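Local coordinates for protein structure-specific endonuclease subunit SLX4 (Thielavia terrestris, PDB 6SEI) that probably serves as the regulatory subunit of the SLX1-SLX4 endonuclease, which cuts branched DNA structures arising during repair and recombination, at residues R21-A26 with K80-S85; P39-K44 with T57-S62. All blocks are in the same frame, centred on the assembly; numbering follows the deposited sequence.

Contact 1 (R21-A26 with K80-S85)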
loop_
_atom_site.group_PDB
_atom_site.type_symbol
_atom_site.label_atom_id
_atom_site.label_comp_id
_atom_site.label_asym_id
_atom_site.label_seq_id
_atom_site.Cartn_x
_atom_site.Cartn_y
_atom_site.Cartn_z
ATOM N N ARG B 21 2.578 28.323 -31.542
ATOM C CA ARG B 21 1.447 29.184 -31.877
ATOM C C ARG B 21 1.522 29.645 -33.327
ATOM O O ARG B 21 0.489 29.791 -33.991
ATOM C CB ARG B 21 1.399 30.388 -30.936
ATOM C CG ARG B 21 0.737 30.110 -29.597
ATOM C CD ARG B 21 0.378 31.406 -28.881
ATOM N NE ARG B 21 1.285 31.699 -27.773
ATOM C CZ ARG B 21 0.967 31.572 -26.488
ATOM N NH1 ARG B 21 1.857 31.862 -25.546
ATOM N NH2 ARG B 21 -0.244 31.152 -26.144
ATOM N N TYR B 22 2.738 29.878 -33.833
ATOM C CA TYR B 22 2.904 30.239 -35.237
ATOM C C TYR B 22 2.568 29.069 -36.153
ATOM O O TYR B 22 1.989 29.264 -37.227
ATOM C CB TYR B 22 4.332 30.717 -35.495
ATOM C CG TYR B 22 4.594 32.154 -35.106
ATOM C CD1 TYR B 22 3.911 33.196 -35.718
ATOM C CD2 TYR B 22 5.532 32.466 -34.133
ATOM C CE1 TYR B 22 4.153 34.512 -35.364
ATOM C CE2 TYR B 22 5.781 33.776 -33.773
ATOM C CZ TYR B 22 5.090 34.795 -34.390
ATOM O OH TYR B 22 5.340 36.099 -34.029
ATOM N N ILE B 23 2.936 27.848 -35.756
ATOM C CA ILE B 23 2.596 26.681 -36.562
ATOM C C ILE B 23 1.090 26.456 -36.560
ATOM O O ILE B 23 0.485 26.187 -37.606
ATOM C CB ILE B 23 3.347 25.435 -36.060
ATOM C CG1 ILE B 23 4.856 25.667 -36.073
ATOM C CG2 ILE B 23 2.994 24.223 -36.907
ATOM C CD1 ILE B 23 5.628 24.581 -35.370
ATOM N N THR B 24 0.464 26.555 -35.387
ATOM C CA THR B 24 -0.983 26.390 -35.297
ATOM C C THR B 24 -1.698 27.376 -36.209
ATOM O O THR B 24 -2.514 26.982 -37.049
ATOM C CB THR B 24 -1.439 26.563 -33.848
ATOM O OG1 THR B 24 -0.679 25.686 -33.007
ATOM C CG2 THR B 24 -2.921 26.237 -33.705
ATOM N N GLN B 25 -1.382 28.667 -36.076
ATOM C CA GLN B 25 -2.045 29.675 -36.897
ATOM C C GLN B 25 -1.789 29.438 -38.380
ATOM O O GLN B 25 -2.688 29.625 -39.207
ATOM C CB GLN B 25 -1.589 31.071 -36.486
ATOM C CG GLN B 25 -2.669 32.131 -36.614
ATOM C CD GLN B 25 -3.612 32.161 -35.416
ATOM O OE1 GLN B 25 -4.310 31.183 -35.126
ATOM N NE2 GLN B 25 -3.634 33.289 -34.711
ATOM N N ALA B 26 -0.577 29.007 -38.734
ATOM C CA ALA B 26 -0.274 28.727 -40.134
ATOM C C ALA B 26 -1.178 27.628 -40.682
ATOM O O ALA B 26 -1.783 27.778 -41.750
ATOM C CB ALA B 26 1.201 28.346 -40.286
ATOM N N LYS B 80 7.366 17.652 -35.356
ATOM C CA LYS B 80 6.959 16.408 -34.710
ATOM C C LYS B 80 6.533 16.654 -33.268
ATOM O O LYS B 80 5.504 16.138 -32.818
ATOM C CB LYS B 80 8.093 15.381 -34.767
ATOM C CG LYS B 80 7.690 14.019 -34.227
ATOM C CD LYS B 80 8.883 13.108 -33.994
ATOM C CE LYS B 80 8.490 11.927 -33.114
ATOM N NZ LYS B 80 9.659 11.305 -32.437
ATOM N N LYS B 81 7.322 17.437 -32.524
ATOM C CA LYS B 81 6.919 17.841 -31.180
ATOM C C LYS B 81 5.535 18.479 -31.190
ATOM O O LYS B 81 4.689 18.167 -30.346
ATOM C CB LYS B 81 7.939 18.816 -30.594
ATOM C CG LYS B 81 9.226 18.187 -30.095
ATOM C CD LYS B 81 10.111 19.247 -29.444
ATOM C CE LYS B 81 11.299 18.626 -28.723
ATOM N NZ LYS B 81 12.086 19.643 -27.965
ATOM N N TRP B 82 5.291 19.375 -32.153
ATOM C CA TRP B 82 4.013 20.080 -32.222
ATOM C C TRP B 82 2.859 19.107 -32.413
ATOM O O TRP B 82 1.836 19.199 -31.725
ATOM C CB TRP B 82 4.039 21.107 -33.355
ATOM C CG TRP B 82 2.766 21.899 -33.482
ATOM C CD1 TRP B 82 2.448 23.054 -32.820
ATOM C CD2 TRP B 82 1.638 21.594 -34.317
ATOM N NE1 TRP B 82 1.195 23.483 -33.191
ATOM C CE2 TRP B 82 0.677 22.605 -34.107
ATOM C CE3 TRP B 82 1.349 20.565 -35.219
ATOM C CZ2 TRP B 82 -0.548 22.617 -34.768
ATOM C CZ3 TRP B 82 0.131 20.578 -35.873
ATOM C CH2 TRP B 82 -0.801 21.598 -35.646
ATOM N N CYS B 83 3.007 18.162 -33.344
ATOM C CA CYS B 83 1.940 17.200 -33.603
ATOM C C CYS B 83 1.628 16.380 -32.359
ATOM O O CYS B 83 0.461 16.200 -31.994
ATOM C CB CYS B 83 2.333 16.275 -34.753
ATOM S SG CYS B 83 2.352 17.052 -36.376
ATOM N N GLU B 84 2.669 15.876 -31.693
ATOM C CA GLU B 84 2.456 15.061 -30.504
ATOM C C GLU B 84 1.803 15.868 -29.394
ATOM O O GLU B 84 0.966 15.348 -28.648
ATOM C CB GLU B 84 3.779 14.468 -30.039
ATOM C CG GLU B 84 4.454 13.635 -31.101
ATOM C CD GLU B 84 5.505 12.721 -30.526
ATOM O OE1 GLU B 84 6.108 13.092 -29.495
ATOM O OE2 GLU B 84 5.720 11.631 -31.101
ATOM N N SER B 85 2.165 17.146 -29.270
ATOM C CA SER B 85 1.484 18.001 -28.308
ATOM C C SER B 85 0.017 18.213 -28.664
ATOM O O SER B 85 -0.784 18.503 -27.769
ATOM C CB SER B 85 2.210 19.347 -28.193
ATOM O OG SER B 85 1.869 20.224 -29.249
#

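Contact 2 (P39-K44 with T57-S62)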
loop_
_atom_site.group_PDB
_atom_site.type_symbol
_atom_site.label_atom_id
_atom_site.label_comp_id
_atom_site.label_asym_id
_atom_site.label_seq_id
_atom_site.Cartn_x
_atom_site.Cartn_y
_atom_site.Cartn_z
ATOM N N PRO B 39 -7.706 17.570 -49.319
ATOM C CA PRO B 39 -7.903 18.407 -48.133
ATOM C C PRO B 39 -6.643 19.165 -47.760
ATOM O O PRO B 39 -5.521 18.744 -48.057
ATOM C CB PRO B 39 -8.276 17.392 -47.049
ATOM C CG PRO B 39 -7.558 16.153 -47.463
ATOM C CD PRO B 39 -7.579 16.142 -48.970
ATOM N N SER B 40 -6.841 20.302 -47.099
ATOM C CA SER B 40 -5.726 21.051 -46.549
ATOM C C SER B 40 -5.093 20.272 -45.400
ATOM O O SER B 40 -5.657 19.304 -44.884
ATOM C CB SER B 40 -6.190 22.424 -46.066
ATOM O OG SER B 40 -6.900 22.317 -44.844
ATOM N N TRP B 41 -3.897 20.710 -44.994
ATOM C CA TRP B 41 -3.217 20.050 -43.884
ATOM C C TRP B 41 -4.077 20.066 -42.628
ATOM O O TRP B 41 -4.097 19.090 -41.870
ATOM C CB TRP B 41 -1.864 20.711 -43.618
ATOM C CG TRP B 41 -0.801 20.298 -44.588
ATOM C CD1 TRP B 41 -0.160 21.098 -45.491
ATOM C CD2 TRP B 41 -0.259 18.982 -44.760
ATOM N NE1 TRP B 41 0.750 20.362 -46.212
ATOM C CE2 TRP B 41 0.707 19.060 -45.784
ATOM C CE3 TRP B 41 -0.494 17.746 -44.148
ATOM C CZ2 TRP B 41 1.432 17.951 -46.208
ATOM C CZ3 TRP B 41 0.228 16.650 -44.569
ATOM C CH2 TRP B 41 1.179 16.758 -45.589
ATOM N N HIS B 42 -4.804 21.163 -42.400
ATOM C CA HIS B 42 -5.703 21.235 -41.255
ATOM C C HIS B 42 -6.811 20.197 -41.360
ATOM O O HIS B 42 -7.158 19.543 -40.370
ATOM C CB HIS B 42 -6.290 22.643 -41.146
ATOM C CG HIS B 42 -7.136 22.860 -39.930
ATOM N ND1 HIS B 42 -8.095 23.847 -39.860
ATOM C CD2 HIS B 42 -7.163 22.226 -38.733
ATOM C CE1 HIS B 42 -8.680 23.809 -38.676
ATOM N NE2 HIS B 42 -8.132 22.835 -37.973
ATOM N N GLU B 43 -7.372 20.023 -42.558
ATOM C CA GLU B 43 -8.455 19.060 -42.724
ATOM C C GLU B 43 -7.940 17.628 -42.688
ATOM O O GLU B 43 -8.685 16.711 -42.323
ATOM C CB GLU B 43 -9.206 19.343 -44.024
ATOM C CG GLU B 43 -9.967 20.659 -43.997
ATOM C CD GLU B 43 -10.422 21.110 -45.371
ATOM O OE1 GLU B 43 -9.609 21.042 -46.316
ATOM O OE2 GLU B 43 -11.590 21.542 -45.503
ATOM N N LYS B 44 -6.675 17.413 -43.056
ATOM C CA LYS B 44 -6.088 16.089 -42.891
ATOM C C LYS B 44 -5.999 15.716 -41.416
ATOM O O LYS B 44 -6.306 14.580 -41.033
ATOM C CB LYS B 44 -4.708 16.036 -43.551
ATOM C CG LYS B 44 -4.757 16.054 -45.073
ATOM C CD LYS B 44 -3.376 15.890 -45.685
ATOM C CE LYS B 44 -2.805 14.511 -45.397
ATOM N NZ LYS B 44 -3.679 13.436 -45.936
ATOM N N THR B 57 6.350 19.701 -42.830
ATOM C CA THR B 57 7.532 20.511 -42.556
ATOM C C THR B 57 7.881 21.388 -43.751
ATOM O O THR B 57 8.093 22.599 -43.608
ATOM C CB THR B 57 8.710 19.609 -42.188
ATOM O OG1 THR B 57 8.291 18.650 -41.213
ATOM C CG2 THR B 57 9.865 20.428 -41.631
ATOM N N ALA B 58 7.948 20.790 -44.942
ATOM C CA ALA B 58 8.274 21.557 -46.139
ATOM C C ALA B 58 7.209 22.608 -46.430
ATOM O O ALA B 58 7.528 23.719 -46.869
ATOM C CB ALA B 58 8.437 20.617 -47.333
ATOM N N TRP B 59 5.940 22.277 -46.177
ATOM C CA TRP B 59 4.851 23.204 -46.471
ATOM C C TRP B 59 4.917 24.444 -45.587
ATOM O O TRP B 59 4.631 25.555 -46.046
ATOM C CB TRP B 59 3.509 22.493 -46.302
ATOM C CG TRP B 59 2.318 23.342 -46.613
ATOM C CD1 TRP B 59 1.837 23.658 -47.850
ATOM C CD2 TRP B 59 1.442 23.974 -45.668
ATOM N NE1 TRP B 59 0.718 24.452 -47.736
ATOM C CE2 TRP B 59 0.457 24.661 -46.408
ATOM C CE3 TRP B 59 1.398 24.029 -44.272
ATOM C CZ2 TRP B 59 -0.562 25.390 -45.798
ATOM C CZ3 TRP B 59 0.385 24.757 -43.667
ATOM C CH2 TRP B 59 -0.583 25.423 -44.430
ATOM N N LEU B 60 5.287 24.274 -44.315
ATOM C CA LEU B 60 5.355 25.412 -43.404
ATOM C C LEU B 60 6.488 26.362 -43.771
ATOM O O LEU B 60 6.359 27.578 -43.592
ATOM C CB LEU B 60 5.521 24.922 -41.966
ATOM C CG LEU B 60 4.346 24.165 -41.343
ATOM C CD1 LEU B 60 4.827 23.267 -40.215
ATOM C CD2 LEU B 60 3.284 25.128 -40.838
ATOM N N ASN B 61 7.595 25.835 -44.285
ATOM C CA ASN B 61 8.748 26.649 -44.641
ATOM C C ASN B 61 8.679 27.186 -46.064
ATOM O O ASN B 61 9.614 27.867 -46.497
ATOM C CB ASN B 61 10.037 25.843 -44.457
ATOM C CG ASN B 61 10.245 25.401 -43.026
ATOM O OD1 ASN B 61 9.995 26.159 -42.088
ATOM N ND2 ASN B 61 10.702 24.165 -42.849
ATOM N N SER B 62 7.602 26.899 -46.798
ATOM C CA SER B 62 7.421 27.374 -48.163
ATOM C C SER B 62 6.537 28.617 -48.233
ATOM O O SER B 62 5.807 28.805 -49.212
ATOM C CB SER B 62 6.837 26.264 -49.038
ATOM O OG SER B 62 7.756 25.201 -49.204
#

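Contact 1 (R21-A26 with K80-S85)
Ile23 on helix 12-29 and Trp82 on helix 76-85 mark the nearest approach of the two backbones, their CA atoms 8.0 Å apart, and the indole of Trp82 spans the gap. With CG turned anti to the backbone N (chi1 -179°), the ring extends from its own helix toward helix 12-29 and meets two consecutive residues there in different ways. Ile23 lays its CG2 methyl over one face, in a CH-pi contact 3.9 Å from the centroid of the five-membered ring and almost on the ring normal. Thr24 lies at the edge: Trp82 NE1 donates to Thr24 OG1 at 2.9 Å, with an N-H...O angle of 150° and the oxygen close to the ring plane. That hydroxyl is also hydrogen-bonded to Phe20 O one turn back, and the Phe20 ring packs edge-to-face with Trp82. Replacing Trp82 with an alanine would probably open a gap beneath Ile23 CG2 and leave Thr24 OG1 without its indole donor. Helix 76-85 also borders the chain of another protein, whose backbone bonds to Lys80 NZ and Glu84 OE1 and which sets an apolar side chain against Trp82. In this helical domain, then, one indole fills the buried joint between two helices, and its N-H, donating to a hydroxyl that itself bonds to a main-chain carbonyl, probably limits how the ring can turn.

Contact 2 (P39-K44 with T57-S62)
Glu43 OE1, two residues beyond the Trp41 that meets Trp59, is gripped by two backbone N-H groups: Ser40 N, at 3.0 Å and on the anti lone pair of the carboxylate oxygen, and Ala33 N from the preceding loop. In return Glu43 N donates to Ser40 OG at 3.3 Å, so Ser40, the N-cap of helix 41-46, and Glu43 form a capping box. This N-terminal end of the short helix sets Trp41 against helix 53-67, within the C-terminal domain of SLX4, the part that in this family probably binds SLX1. Trp41 CD1 sits over one face of the Trp59 indole, displaced toward its rim, 3.3 Å from Trp59 CD2; Trp41 NE1 lies 3.4 Å from Trp59 CG. The five-membered rings have centroids 4.5 Å apart and planes inclined at 56°, an oblique pairing. The two side chains reach past each other: with CG anti to the backbone nitrogen (chi1 -179°), the Trp59 indole extends toward helix 41-46 and offers that face to Trp41. Trp41 also touches Asp55 and Leu56, while Trp59 reaches Ala30 just beyond helix 12-29.

Overall arrangement
From the N terminus the chain runs through helix 12-29, which supplies residues 21-26, and a long loop to helix 41-46, then a short strand and helix 53-67. Contact 2 joins those last two helices and closes the smaller loop. Asp66 near the end of helix 53-67 and Asp71 in the loop after it bind calcium; helix 76-85 then returns to helix 12-29 and closes the wider loop of contact 1, inside which contact 2 is nested. With centres about 11 Å apart, the contacts touch directly: Leu60 CD1 packs 3.9 Å from Ile23 CG2, and its CD2 lies near Ala26. Helix 53-67 thus connects both contacts, and strands 51-52 and 90-91 pair in parallel.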